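Local coordinates for protein citrate synthase (PDB 6ABW) that probably catalyses the condensation of oxaloacetate with acetyl-CoA and water to give citrate and CoA, the entry reaction of the tricarboxylic acid cycle, at residues E52-S55 with F56-V60; K71-L74 with Q75-K78; K125-N128 with R129-V133; E159-S163 with F164-F168; S349-L352 with G353-A356. All blocks are in the same frame, centred on the assembly; numbering follows the deposited sequence.

Contact 1: residues E52-S55 with F56-V60; sequences EHTS and FEEVV
Ser-55 turns its hydroxyl back onto Glu-58 and so caps the N-terminus of helix 56-65, just after helix 47-53 has ended. As N-cap residue it offers OG to the backbone N of Glu-58, a nearly straight but weak bond of 3.3 Å. With chi1 at 62°, OG stands between the backbone N and the carbonyl carbon of Ser-55, which swings it over the first turn. The same Ser-55 OG lies 3.0 Å from OE2 of Glu-58. The first full helical bond runs from Val-59 N to Ser-55 O at 3.0 Å. Thr-54 supplies the next layer: its CB packs 3.6 Å from OE2 of Glu-58, while its OG1 meets CG2 of Val-59 at 3.7 Å, the two side chains crossing at about a right angle. That OG1 is bonded to Leu-50 O, in the last turn of helix 47-53. The Glu-58 carboxylate is held from further out as well, since OE1 forms a salt bridge with Arg-389 of the second subunit; this nearby positive charge would probably favour the ionised form. Around the turn, Phe-56 N is taken by Asp-186 and Glu-57 OE2 reaches Phe-164 N, so the cap is tied to two other helices. Water 1 bridges the two segments, donating to Glu-58 OE1 and, at 2.7 Å, to His-53 O.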
loop_
_atom_site.group_PDB
_atom_site.type_symbol
_atom_site.label_atom_id
_atom_site.label_comp_id
_atom_site.label_asym_id
_atom_site.label_seq_id
_atom_site.Cartn_x
_atom_site.Cartn_y
_atom_site.Cartn_z
ATOM N N GLU A 52 28.820 3.886 -16.258
ATOM C CA GLU A 52 30.269 3.703 -16.522
ATOM C C GLU A 52 31.160 4.376 -15.460
ATOM O O GLU A 52 32.151 3.797 -15.090
ATOM C CB GLU A 52 30.594 4.285 -17.869
ATOM C CG GLU A 52 32.058 4.173 -18.305
ATOM C CD GLU A 52 32.610 2.753 -18.475
ATOM O OE1 GLU A 52 31.860 1.746 -18.333
ATOM O OE2 GLU A 52 33.832 2.667 -18.771
ATOM N N HIS A 53 30.793 5.565 -15.014
ATOM C CA HIS A 53 31.676 6.438 -14.250
ATOM C C HIS A 53 31.258 6.674 -12.794
ATOM O O HIS A 53 32.006 7.342 -12.050
ATOM C CB HIS A 53 31.798 7.770 -14.956
ATOM C CG HIS A 53 32.380 7.669 -16.325
ATOM N ND1 HIS A 53 31.710 8.104 -17.453
ATOM C CD2 HIS A 53 33.600 7.251 -16.745
ATOM C CE1 HIS A 53 32.486 7.917 -18.517
ATOM N NE2 HIS A 53 33.639 7.408 -18.113
ATOM N N THR A 54 30.079 6.171 -12.351
ATOM C CA THR A 54 29.685 6.380 -10.954
ATOM C C THR A 54 29.415 5.035 -10.277
ATOM O O THR A 54 30.130 4.097 -10.476
ATOM C CB THR A 54 28.583 7.444 -10.750
ATOM O OG1 THR A 54 27.326 6.913 -11.116
ATOM C CG2 THR A 54 28.866 8.718 -11.578
ATOM N N SER A 55 28.468 4.998 -9.376
ATOM C CA SER A 55 28.186 3.815 -8.554
ATOM C C SER A 55 26.772 4.043 -8.017
ATOM O O SER A 55 26.227 5.149 -8.065
ATOM C CB SER A 55 29.122 3.689 -7.372
ATOM O OG SER A 55 28.979 4.798 -6.503
ATOM N N PHE A 56 26.166 2.998 -7.518
ATOM C CA PHE A 56 24.823 3.140 -6.987
ATOM C C PHE A 56 24.786 4.153 -5.835
ATOM O O PHE A 56 23.897 4.993 -5.783
ATOM C CB PHE A 56 24.269 1.786 -6.549
ATOM C CG PHE A 56 22.811 1.848 -6.100
ATOM C CD1 PHE A 56 21.851 2.323 -6.943
ATOM C CD2 PHE A 56 22.433 1.408 -4.829
ATOM C CE1 PHE A 56 20.525 2.329 -6.576
ATOM C CE2 PHE A 56 21.129 1.441 -4.450
ATOM C CZ PHE A 56 20.149 1.929 -5.326
ATOM N N GLU A 57 25.769 4.104 -4.925
ATOM C CA GLU A 57 25.799 5.088 -3.801
ATOM C C GLU A 57 25.801 6.523 -4.286
ATOM O O GLU A 57 25.093 7.382 -3.786
ATOM C CB GLU A 57 27.023 4.883 -2.911
ATOM C CG GLU A 57 27.008 3.542 -2.178
ATOM C CD GLU A 57 27.806 2.395 -2.831
ATOM O OE1 GLU A 57 27.756 2.235 -4.076
ATOM O OE2 GLU A 57 28.401 1.569 -2.097
ATOM N N GLU A 58 26.576 6.772 -5.335
ATOM C CA GLU A 58 26.575 8.082 -5.953
ATOM C C GLU A 58 25.273 8.477 -6.585
ATOM O O GLU A 58 24.869 9.598 -6.472
ATOM C CB GLU A 58 27.756 8.226 -6.954
ATOM C CG GLU A 58 29.129 8.273 -6.277
ATOM C CD GLU A 58 30.304 8.135 -7.278
ATOM O OE1 GLU A 58 30.937 9.188 -7.602
ATOM O OE2 GLU A 58 30.550 7.011 -7.822
ATOM N N VAL A 59 24.581 7.522 -7.204
ATOM C CA VAL A 59 23.303 7.790 -7.760
ATOM C C VAL A 59 22.206 7.962 -6.662
ATOM O O VAL A 59 21.311 8.768 -6.820
ATOM C CB VAL A 59 22.924 6.687 -8.829
ATOM C CG1 VAL A 59 21.484 6.819 -9.249
ATOM C CG2 VAL A 59 23.813 6.767 -10.042
ATOM N N VAL A 60 22.326 7.243 -5.554
ATOM C CA VAL A 60 21.456 7.508 -4.407
ATOM C C VAL A 60 21.570 8.984 -3.981
ATOM O O VAL A 60 20.601 9.690 -3.848
ATOM C CB VAL A 60 21.852 6.605 -3.250
ATOM C CG1 VAL A 60 21.110 7.003 -1.989
ATOM C CG2 VAL A 60 21.514 5.135 -3.568
HETATM O O HOH W 1 32.330 8.573 -9.632
#

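Contact 2: residues K71-L74 with Q75-K78; sequences KLQL and QRLK
Leu-72 and Arg-76, one turn apart, make the closest side-chain meeting here, although both are exposed: CD2 of the leucine lies 3.4 Å from NH2 of the arginine, at the edge of the guanidinium and in its plane. Arg-76 gets there by bending at chi3 (-99°), which folds its end back along the helix instead of letting it run straight out. One face of the guanidinium then lies over the backbone, with Leu-72 O and Gln-73 CA beneath it, and CG of Gln-73 approaches Arg-76 NH2 at 3.8 Å. The amide plane of Gln-73 is turned 74° from the guanidinium, so the two flat groups do not stack; the amide oxygen OE1 instead accepts from Thr-70 N, just ahead of the helix. All this is set on the first two turns of helix 71-84, an alpha-helix whose i to i+4 bonds run from Gln-75 N to Lys-71 O through to Lys-78 N to Leu-74 O, the last at 2.9 Å. Leu-74 and Leu-77 face helix 56-65: Leu-77 packs on His-61, Leu-74 on Glu-57 and Glu-58 and also on Ile-386 of the second subunit. Lys-78, fully extended, lays its CE 3.9 Å from Leu-74 CD1. The exposed Gln-75 amide is held more loosely, touching Leu-72 by a single approach, NE2 to CD1 at 3.9 Å.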
loop_
_atom_site.group_PDB
_atom_site.type_symbol
_atom_site.label_atom_id
_atom_site.label_comp_id
_atom_site.label_asym_id
_atom_site.label_seq_id
_atom_site.Cartn_x
_atom_site.Cartn_y
_atom_site.Cartn_z
ATOM N N LYS A 71 33.711 13.737 -2.166
ATOM C CA LYS A 71 34.315 12.663 -1.340
ATOM C C LYS A 71 33.714 12.579 0.077
ATOM O O LYS A 71 33.410 11.499 0.575
ATOM C CB LYS A 71 35.810 12.876 -1.167
ATOM C CG LYS A 71 36.706 12.402 -2.282
ATOM C CD LYS A 71 38.153 12.834 -1.992
ATOM C CE LYS A 71 38.981 12.934 -3.265
ATOM N NZ LYS A 71 39.192 11.581 -3.858
ATOM N N LEU A 72 33.562 13.719 0.723
ATOM C CA LEU A 72 33.133 13.742 2.120
ATOM C C LEU A 72 31.623 13.379 2.182
ATOM O O LEU A 72 31.181 12.679 3.115
ATOM C CB LEU A 72 33.374 15.113 2.728
ATOM C CG LEU A 72 33.075 15.242 4.237
ATOM C CD1 LEU A 72 34.113 14.494 5.069
ATOM C CD2 LEU A 72 33.016 16.713 4.676
ATOM N N GLN A 73 30.868 13.886 1.222
ATOM C CA GLN A 73 29.451 13.536 1.127
ATOM C C GLN A 73 29.295 12.042 0.920
ATOM O O GLN A 73 28.447 11.383 1.593
ATOM C CB GLN A 73 28.708 14.307 0.079
ATOM C CG GLN A 73 28.475 15.736 0.431
ATOM C CD GLN A 73 27.975 16.587 -0.711
ATOM O OE1 GLN A 73 28.189 16.319 -1.901
ATOM N NE2 GLN A 73 27.361 17.661 -0.342
ATOM N N LEU A 74 30.104 11.480 0.049
ATOM C CA LEU A 74 30.023 10.066 -0.251
ATOM C C LEU A 74 30.353 9.223 0.951
ATOM O O LEU A 74 29.737 8.214 1.234
ATOM C CB LEU A 74 30.939 9.686 -1.377
ATOM C CG LEU A 74 30.922 8.238 -1.848
ATOM C CD1 LEU A 74 29.514 7.727 -2.206
ATOM C CD2 LEU A 74 31.791 8.110 -3.059
ATOM N N GLN A 75 31.403 9.622 1.649
ATOM C CA GLN A 75 31.773 8.979 2.892
ATOM C C GLN A 75 30.687 8.943 3.968
ATOM O O GLN A 75 30.526 7.889 4.635
ATOM C CB GLN A 75 33.057 9.644 3.413
ATOM C CG GLN A 75 33.663 9.162 4.695
ATOM C CD GLN A 75 34.718 10.178 5.201
ATOM O OE1 GLN A 75 34.859 10.371 6.416
ATOM N NE2 GLN A 75 35.421 10.881 4.251
ATOM N N ARG A 76 29.990 10.054 4.175
ATOM C CA ARG A 76 28.927 10.119 5.172
ATOM C C ARG A 76 27.764 9.211 4.744
ATOM O O ARG A 76 27.180 8.510 5.567
ATOM C CB ARG A 76 28.399 11.546 5.374
ATOM C CG ARG A 76 29.291 12.389 6.329
ATOM C CD ARG A 76 28.731 13.802 6.498
ATOM N NE ARG A 76 29.432 14.764 5.638
ATOM C CZ ARG A 76 28.882 15.557 4.703
ATOM N NH1 ARG A 76 27.567 15.594 4.454
ATOM N NH2 ARG A 76 29.672 16.365 4.007
ATOM N N LEU A 77 27.488 9.200 3.439
ATOM C CA LEU A 77 26.442 8.330 2.883
ATOM C C LEU A 77 26.744 6.891 3.064
ATOM O O LEU A 77 25.864 6.142 3.467
ATOM C CB LEU A 77 26.215 8.639 1.408
ATOM C CG LEU A 77 25.312 7.641 0.645
ATOM C CD1 LEU A 77 23.991 7.676 1.291
ATOM C CD2 LEU A 77 25.177 8.136 -0.771
ATOM N N LYS A 78 27.946 6.449 2.726
ATOM C CA LYS A 78 28.348 5.112 2.971
ATOM C C LYS A 78 28.272 4.651 4.425
ATOM O O LYS A 78 27.831 3.522 4.677
ATOM C CB LYS A 78 29.738 4.904 2.442
ATOM C CG LYS A 78 29.783 4.901 0.929
ATOM C CD LYS A 78 31.210 4.765 0.470
ATOM C CE LYS A 78 31.233 4.468 -1.026
ATOM N NZ LYS A 78 32.660 4.384 -1.416
#

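Contact 3: residues K125-N128 with R129-V133; sequences KATN and RDNAV
The side chains of Thr-127 and Asn-131 cross at a slant at the start of helix 128-151, their polar atoms facing without bonding directly: OG1 of Thr-127 and OD1 of Asn-131 are 3.8 Å apart. Water 4 spans them, 2.6 Å from Thr-127 OG1 and donating to Asn-131 OD1. Thr-127 OG1 sits between its own backbone N and carbonyl carbon (chi1 60°), where it also bonds to the side chain of Asn-124. In the backbone, Asn-131 N donates to Thr-127 O at 2.9 Å. Arg-129 points the other way round the turn, extended from CG to NE, and presents the edge of its guanidinium to water 2. This water lies in the guanidinium plane, accepts from both N and NH1 of Arg-129 and donates to Lys-125 O at 2.8 Å. Water 3 similarly joins Ala-126 O to Asp-130 N. Through NH2 the guanidinium forms a salt bridge with Glu-363 of helix 342-365, whose carboxylate also accepts from Asn-128 ND2. The N atoms of Arg-129 and Asp-130 are thus met by water before the carbonyl bonds of the helix take over, and Glu-363, gripped by Arg-129 and Asn-128 together, is probably kept ionised.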
loop_
_atom_site.group_PDB
_atom_site.type_symbol
_atom_site.label_atom_id
_atom_site.label_comp_id
_atom_site.label_asym_id
_atom_site.label_seq_id
_atom_site.Cartn_x
_atom_site.Cartn_y
_atom_site.Cartn_z
ATOM N N LYS A 125 11.586 17.940 6.831
ATOM C CA LYS A 125 12.567 18.351 5.794
ATOM C C LYS A 125 14.011 18.045 6.075
ATOM O O LYS A 125 14.701 17.574 5.198
ATOM C CB LYS A 125 12.481 19.833 5.466
ATOM C CG LYS A 125 11.328 20.217 4.568
ATOM C CD LYS A 125 11.580 21.615 3.974
ATOM C CE LYS A 125 10.477 22.018 2.997
ATOM N NZ LYS A 125 10.928 21.958 1.567
ATOM N N ALA A 126 14.492 18.261 7.302
ATOM C CA ALA A 126 15.896 18.031 7.646
ATOM C C ALA A 126 16.371 16.582 7.658
ATOM O O ALA A 126 17.525 16.337 7.472
ATOM C CB ALA A 126 16.253 18.626 9.000
ATOM N N THR A 127 15.458 15.651 7.857
ATOM C CA THR A 127 15.787 14.255 7.989
ATOM C C THR A 127 15.161 13.306 6.916
ATOM O O THR A 127 15.518 12.158 6.934
ATOM C CB THR A 127 15.395 13.707 9.378
ATOM O OG1 THR A 127 13.989 13.837 9.618
ATOM C CG2 THR A 127 16.188 14.442 10.441
ATOM N N ASN A 128 14.322 13.808 6.035
ATOM C CA ASN A 128 13.654 12.953 5.012
ATOM C C ASN A 128 14.706 12.134 4.206
ATOM O O ASN A 128 14.557 10.896 3.988
ATOM C CB ASN A 128 12.810 13.793 4.067
ATOM C CG ASN A 128 11.540 14.337 4.659
ATOM O OD1 ASN A 128 10.949 13.743 5.605
ATOM N ND2 ASN A 128 11.064 15.451 4.117
ATOM N N ARG A 129 15.805 12.760 3.793
ATOM C CA ARG A 129 16.760 12.121 2.925
ATOM C C ARG A 129 17.563 11.114 3.695
ATOM O O ARG A 129 17.800 10.044 3.193
ATOM C CB ARG A 129 17.595 13.159 2.169
ATOM C CG ARG A 129 16.778 13.989 1.230
ATOM C CD ARG A 129 17.536 15.279 0.795
ATOM N NE ARG A 129 16.701 16.055 -0.091
ATOM C CZ ARG A 129 15.618 16.712 0.309
ATOM N NH1 ARG A 129 15.259 16.754 1.611
ATOM N NH2 ARG A 129 14.850 17.264 -0.564
ATOM N N ASP A 130 17.935 11.433 4.953
ATOM C CA ASP A 130 18.600 10.464 5.812
ATOM C C ASP A 130 17.690 9.225 6.019
ATOM O O ASP A 130 18.202 8.101 6.077
ATOM C CB ASP A 130 18.949 11.031 7.196
ATOM C CG ASP A 130 20.053 12.166 7.181
ATOM O OD1 ASP A 130 20.902 12.292 6.266
ATOM O OD2 ASP A 130 20.062 12.940 8.179
ATOM N N ASN A 131 16.404 9.440 6.258
ATOM C CA ASN A 131 15.439 8.316 6.417
ATOM C C ASN A 131 15.370 7.460 5.147
ATOM O O ASN A 131 15.318 6.271 5.240
ATOM C CB ASN A 131 14.040 8.840 6.781
ATOM C CG ASN A 131 14.007 9.501 8.200
ATOM O OD1 ASN A 131 13.113 10.306 8.521
ATOM N ND2 ASN A 131 14.946 9.153 9.017
ATOM N N ALA A 132 15.412 8.083 3.974
ATOM C CA ALA A 132 15.413 7.337 2.703
ATOM C C ALA A 132 16.682 6.496 2.499
ATOM O O ALA A 132 16.644 5.335 2.018
ATOM C CB ALA A 132 15.229 8.295 1.579
ATOM N N VAL A 133 17.844 7.068 2.878
ATOM C CA VAL A 133 19.120 6.325 2.797
ATOM C C VAL A 133 19.088 5.075 3.635
ATOM O O VAL A 133 19.488 4.012 3.194
ATOM C CB VAL A 133 20.324 7.199 3.222
ATOM C CG1 VAL A 133 21.607 6.355 3.402
ATOM C CG2 VAL A 133 20.589 8.231 2.134
HETATM O O HOH W 2 16.474 15.668 4.080
HETATM O O HOH W 3 18.299 14.430 5.702
HETATM O O HOH W 4 12.958 11.971 11.051
HETATM O O HOH W 5 10.793 11.389 7.325
#

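Contact 4: residues E159-S163 with F164-F168; sequences EPSES and FAKSF
Ser-167 reaches back from the first turn of helix 164-173 to Glu-159 and Ser-161 in the loop before it. Its CB lies 3.2 Å from Glu-159 O and 3.6 Å from Ser-163 O. From there OG, placed anti to the carbonyl carbon (chi1 -64°), extends into the loop and is gripped twice: it donates to Glu-159 O at 2.6 Å and accepts from OG of Ser-161 at 2.8 Å. The donor to Glu-159 is tilted 21° from that carbonyl's plane. The two hydroxyls therefore form a chain, Ser-161 to Ser-167 to Glu-159 O, in which the direction of each proton is fixed. Ser-161 OG has a further partner, because Ser-163 N donates to it and closes an ST turn. Beside this chain, the aliphatic part of Lys-166 covers Ser-161, and Lys-166 CB lies 3.5 Å from Ser-161 OG; farther along this side chain, Lys-166 NZ stays 4.2 Å from Glu-162 OE1, near an opposite charge but beyond a salt bridge. Water 6 adds a further, water-mediated tie between loop and helix, from Glu-159 N to Ser-167 O. Inward, the Phe-164 ring meets Phe-56 and packs on helix 128-151. Ser-163 completes the start of the helix, accepting from Lys-166 N through OG at 3.2 Å: a serine N-cap, preceded by an ST turn.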
loop_
_atom_site.group_PDB
_atom_site.type_symbol
_atom_site.label_atom_id
_atom_site.label_comp_id
_atom_site.label_asym_id
_atom_site.label_seq_id
_atom_site.Cartn_x
_atom_site.Cartn_y
_atom_site.Cartn_z
ATOM N N GLU A 159 26.895 -6.630 5.463
ATOM C CA GLU A 159 27.947 -5.985 6.252
ATOM C C GLU A 159 28.716 -5.032 5.401
ATOM O O GLU A 159 28.758 -5.187 4.163
ATOM C CB GLU A 159 28.899 -7.032 6.775
ATOM C CG GLU A 159 28.140 -8.062 7.524
ATOM C CD GLU A 159 29.007 -8.948 8.354
ATOM O OE1 GLU A 159 30.030 -9.474 7.842
ATOM O OE2 GLU A 159 28.622 -9.133 9.509
ATOM N N PRO A 160 29.373 -4.050 6.041
ATOM C CA PRO A 160 30.197 -3.115 5.307
ATOM C C PRO A 160 31.172 -3.783 4.364
ATOM O O PRO A 160 31.676 -4.876 4.618
ATOM C CB PRO A 160 30.961 -2.398 6.404
ATOM C CG PRO A 160 30.091 -2.531 7.580
ATOM C CD PRO A 160 29.640 -3.944 7.488
ATOM N N SER A 161 31.389 -3.159 3.214
ATOM C CA SER A 161 32.347 -3.647 2.205
ATOM C C SER A 161 32.680 -2.473 1.360
ATOM O O SER A 161 32.248 -1.344 1.622
ATOM C CB SER A 161 31.808 -4.851 1.366
ATOM O OG SER A 161 30.901 -4.442 0.334
ATOM N N GLU A 162 33.389 -2.742 0.296
ATOM C CA GLU A 162 33.722 -1.711 -0.707
ATOM C C GLU A 162 32.559 -1.114 -1.454
ATOM O O GLU A 162 32.685 -0.010 -1.969
ATOM C CB GLU A 162 34.826 -2.255 -1.665
ATOM C CG GLU A 162 36.143 -2.318 -0.821
ATOM C CD GLU A 162 37.297 -3.115 -1.407
ATOM O OE1 GLU A 162 37.609 -4.223 -0.883
ATOM O OE2 GLU A 162 37.916 -2.611 -2.373
ATOM N N SER A 163 31.402 -1.803 -1.476
ATOM C CA SER A 163 30.225 -1.198 -2.085
ATOM C C SER A 163 28.914 -1.893 -1.689
ATOM O O SER A 163 28.879 -3.051 -1.246
ATOM C CB SER A 163 30.325 -1.207 -3.577
ATOM O OG SER A 163 30.239 -2.539 -4.098
ATOM N N PHE A 164 27.856 -1.139 -1.917
ATOM C CA PHE A 164 26.489 -1.596 -1.665
ATOM C C PHE A 164 26.209 -2.825 -2.436
ATOM O O PHE A 164 25.699 -3.798 -1.886
ATOM C CB PHE A 164 25.553 -0.475 -2.021
ATOM C CG PHE A 164 24.056 -0.779 -1.797
ATOM C CD1 PHE A 164 23.321 -1.465 -2.722
ATOM C CD2 PHE A 164 23.411 -0.309 -0.648
ATOM C CE1 PHE A 164 21.912 -1.742 -2.512
ATOM C CE2 PHE A 164 22.072 -0.555 -0.414
ATOM C CZ PHE A 164 21.290 -1.231 -1.388
ATOM N N ALA A 165 26.566 -2.808 -3.716
ATOM C CA ALA A 165 26.385 -3.996 -4.563
ATOM C C ALA A 165 27.085 -5.224 -4.017
ATOM O O ALA A 165 26.564 -6.326 -3.999
ATOM C CB ALA A 165 26.843 -3.715 -5.993
ATOM N N LYS A 166 28.355 -5.052 -3.620
ATOM C CA LYS A 166 29.099 -6.168 -3.048
ATOM C C LYS A 166 28.514 -6.712 -1.733
ATOM O O LYS A 166 28.388 -7.922 -1.578
ATOM C CB LYS A 166 30.604 -5.786 -2.859
ATOM C CG LYS A 166 31.417 -6.989 -2.526
ATOM C CD LYS A 166 32.861 -6.558 -2.320
ATOM C CE LYS A 166 33.670 -7.767 -1.866
ATOM N NZ LYS A 166 35.141 -7.447 -2.048
ATOM N N SER A 167 28.125 -5.830 -0.856
ATOM C CA SER A 167 27.497 -6.215 0.432
ATOM C C SER A 167 26.213 -7.006 0.222
ATOM O O SER A 167 25.968 -8.042 0.906
ATOM C CB SER A 167 27.253 -5.004 1.317
ATOM O OG SER A 167 28.468 -4.380 1.701
ATOM N N PHE A 168 25.443 -6.582 -0.788
ATOM C CA PHE A 168 24.174 -7.239 -1.137
ATOM C C PHE A 168 24.420 -8.656 -1.706
ATOM O O PHE A 168 23.825 -9.678 -1.283
ATOM C CB PHE A 168 23.348 -6.328 -2.095
ATOM C CG PHE A 168 22.155 -7.044 -2.639
ATOM C CD1 PHE A 168 21.145 -7.455 -1.765
ATOM C CD2 PHE A 168 22.056 -7.413 -4.016
ATOM C CE1 PHE A 168 20.040 -8.153 -2.216
ATOM C CE2 PHE A 168 20.952 -8.120 -4.465
ATOM C CZ PHE A 168 19.925 -8.468 -3.571
HETATM O O HOH W 6 27.586 -8.460 3.167
#

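Contact 5: residues S349-L352 with G353-A356; sequences SRTL and GWTA
Arg-350 lays its CG over one face of the Trp-354 indole in a CH-pi contact, 3.6 Å from the centroid of the five-membered ring and 22° off the ring normal. CG is anti to the backbone N (chi1 -177°), and bends at chi2 and chi3 then carry the guanidinium away from the ring, its plane turned 73° from the indole. Its NE is bonded to Tyr-192 O, so the polar end is held outside the helix while the aliphatic part packs on tryptophan. The Arg-350 side chain comes within about 8 Å, nearest atoms, of that of Asp-325, a predicted active-site residue. Thr-351 adds a looser approach by its methyl, CG2 to Trp-354 CE3 at 4.0 Å. Among the polar contacts, Trp-354 N donates to Arg-350 O at 2.8 Å. The Thr-355 hydroxyl folds back over the preceding turn, with OG1 at 3.0 Å from Thr-351 O and at the same distance from Leu-352 O. Thr-351 O also accepts from Thr-355 N, and Thr-351 OG1 is bonded to Leu-348 O. Gly-353 lies beside the Arg-350 side chain. All eight residues are buried in helix 342-365: Trp-354 faces helix 214-225, Thr-351 and Thr-355 face helix 128-151, and Leu-352 is set among Phe-56, Val-59 and Val-60 of helix 56-65.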
loop_
_atom_site.group_PDB
_atom_site.type_symbol
_atom_site.label_atom_id
_atom_site.label_comp_id
_atom_site.label_asym_id
_atom_site.label_seq_id
_atom_site.Cartn_x
_atom_site.Cartn_y
_atom_site.Cartn_z
ATOM N N SER A 349 16.198 -1.781 -6.502
ATOM C CA SER A 349 16.648 -0.616 -7.226
ATOM C C SER A 349 15.652 0.549 -7.177
ATOM O O SER A 349 16.011 1.717 -6.873
ATOM C CB SER A 349 16.844 -1.091 -8.661
ATOM O OG SER A 349 17.167 0.015 -9.467
ATOM N N ARG A 350 14.393 0.223 -7.459
ATOM C CA ARG A 350 13.355 1.227 -7.569
ATOM C C ARG A 350 12.979 1.871 -6.207
ATOM O O ARG A 350 12.423 2.963 -6.212
ATOM C CB ARG A 350 12.139 0.656 -8.308
ATOM C CG ARG A 350 10.968 1.585 -8.586
ATOM C CD ARG A 350 11.375 2.791 -9.418
ATOM N NE ARG A 350 12.056 2.416 -10.656
ATOM C CZ ARG A 350 11.486 2.247 -11.875
ATOM N NH1 ARG A 350 10.210 2.537 -12.099
ATOM N NH2 ARG A 350 12.202 1.847 -12.903
ATOM N N THR A 351 13.373 1.278 -5.081
ATOM C CA THR A 351 13.189 1.977 -3.804
ATOM C C THR A 351 13.818 3.365 -3.824
ATOM O O THR A 351 13.245 4.286 -3.227
ATOM C CB THR A 351 13.706 1.219 -2.547
ATOM O OG1 THR A 351 15.125 0.993 -2.656
ATOM C CG2 THR A 351 12.940 -0.066 -2.374
ATOM N N LEU A 352 14.893 3.557 -4.653
ATOM C CA LEU A 352 15.489 4.840 -4.734
ATOM C C LEU A 352 14.579 5.807 -5.404
ATOM O O LEU A 352 14.353 6.871 -4.838
ATOM C CB LEU A 352 16.814 4.797 -5.454
ATOM C CG LEU A 352 17.524 6.134 -5.625
ATOM C CD1 LEU A 352 17.741 6.786 -4.264
ATOM C CD2 LEU A 352 18.902 5.983 -6.338
ATOM N N GLY A 353 14.034 5.451 -6.562
ATOM C CA GLY A 353 13.059 6.303 -7.250
ATOM C C GLY A 353 11.777 6.542 -6.467
ATOM O O GLY A 353 11.307 7.678 -6.393
ATOM N N TRP A 354 11.248 5.511 -5.798
ATOM C CA TRP A 354 10.063 5.704 -4.951
ATOM C C TRP A 354 10.272 6.723 -3.822
ATOM O O TRP A 354 9.503 7.651 -3.682
ATOM C CB TRP A 354 9.592 4.358 -4.362
ATOM C CG TRP A 354 9.056 3.374 -5.357
ATOM C CD1 TRP A 354 8.425 3.634 -6.533
ATOM C CD2 TRP A 354 9.069 1.942 -5.218
ATOM N NE1 TRP A 354 8.059 2.455 -7.130
ATOM C CE2 TRP A 354 8.414 1.404 -6.325
ATOM C CE3 TRP A 354 9.531 1.082 -4.231
ATOM C CZ2 TRP A 354 8.325 0.061 -6.537
ATOM C CZ3 TRP A 354 9.411 -0.257 -4.433
ATOM C CH2 TRP A 354 8.805 -0.760 -5.554
ATOM N N THR A 355 11.350 6.585 -3.099
ATOM C CA THR A 355 11.629 7.451 -1.978
ATOM C C THR A 355 11.925 8.877 -2.504
ATOM O O THR A 355 11.419 9.896 -1.955
ATOM C CB THR A 355 12.774 6.994 -1.124
ATOM O OG1 THR A 355 13.998 6.832 -1.875
ATOM C CG2 THR A 355 12.476 5.752 -0.329
ATOM N N ALA A 356 12.673 8.967 -3.618
ATOM C CA ALA A 356 12.990 10.294 -4.123
ATOM C C ALA A 356 11.766 11.023 -4.658
ATOM O O ALA A 356 11.612 12.281 -4.450
ATOM C CB ALA A 356 14.079 10.216 -5.210
#

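Contact 5 lies deepest, its centre about 8 Å from the chain centre, and combines a CH-pi contact with helical and threonine polar contacts, all buried; contact 2 is the surface case, its centre about 24 Å from the chain centre, with charged and amide chains on its outer side. Contacts 1 and 4 are both serine-capped helix starts, joined where Glu-57 meets Phe-164, whereas contact 3 begins its helix with bridging waters. Helix 56-65 ties them together: contact 1 touches Leu-74 of contact 2 and Leu-352 of contact 5. Contact 3 meets contact 2 through Val-133 and Leu-77, and contact 5 through Ala-132 and Thr-355. Contacts 1 and 2 also reach the second subunit.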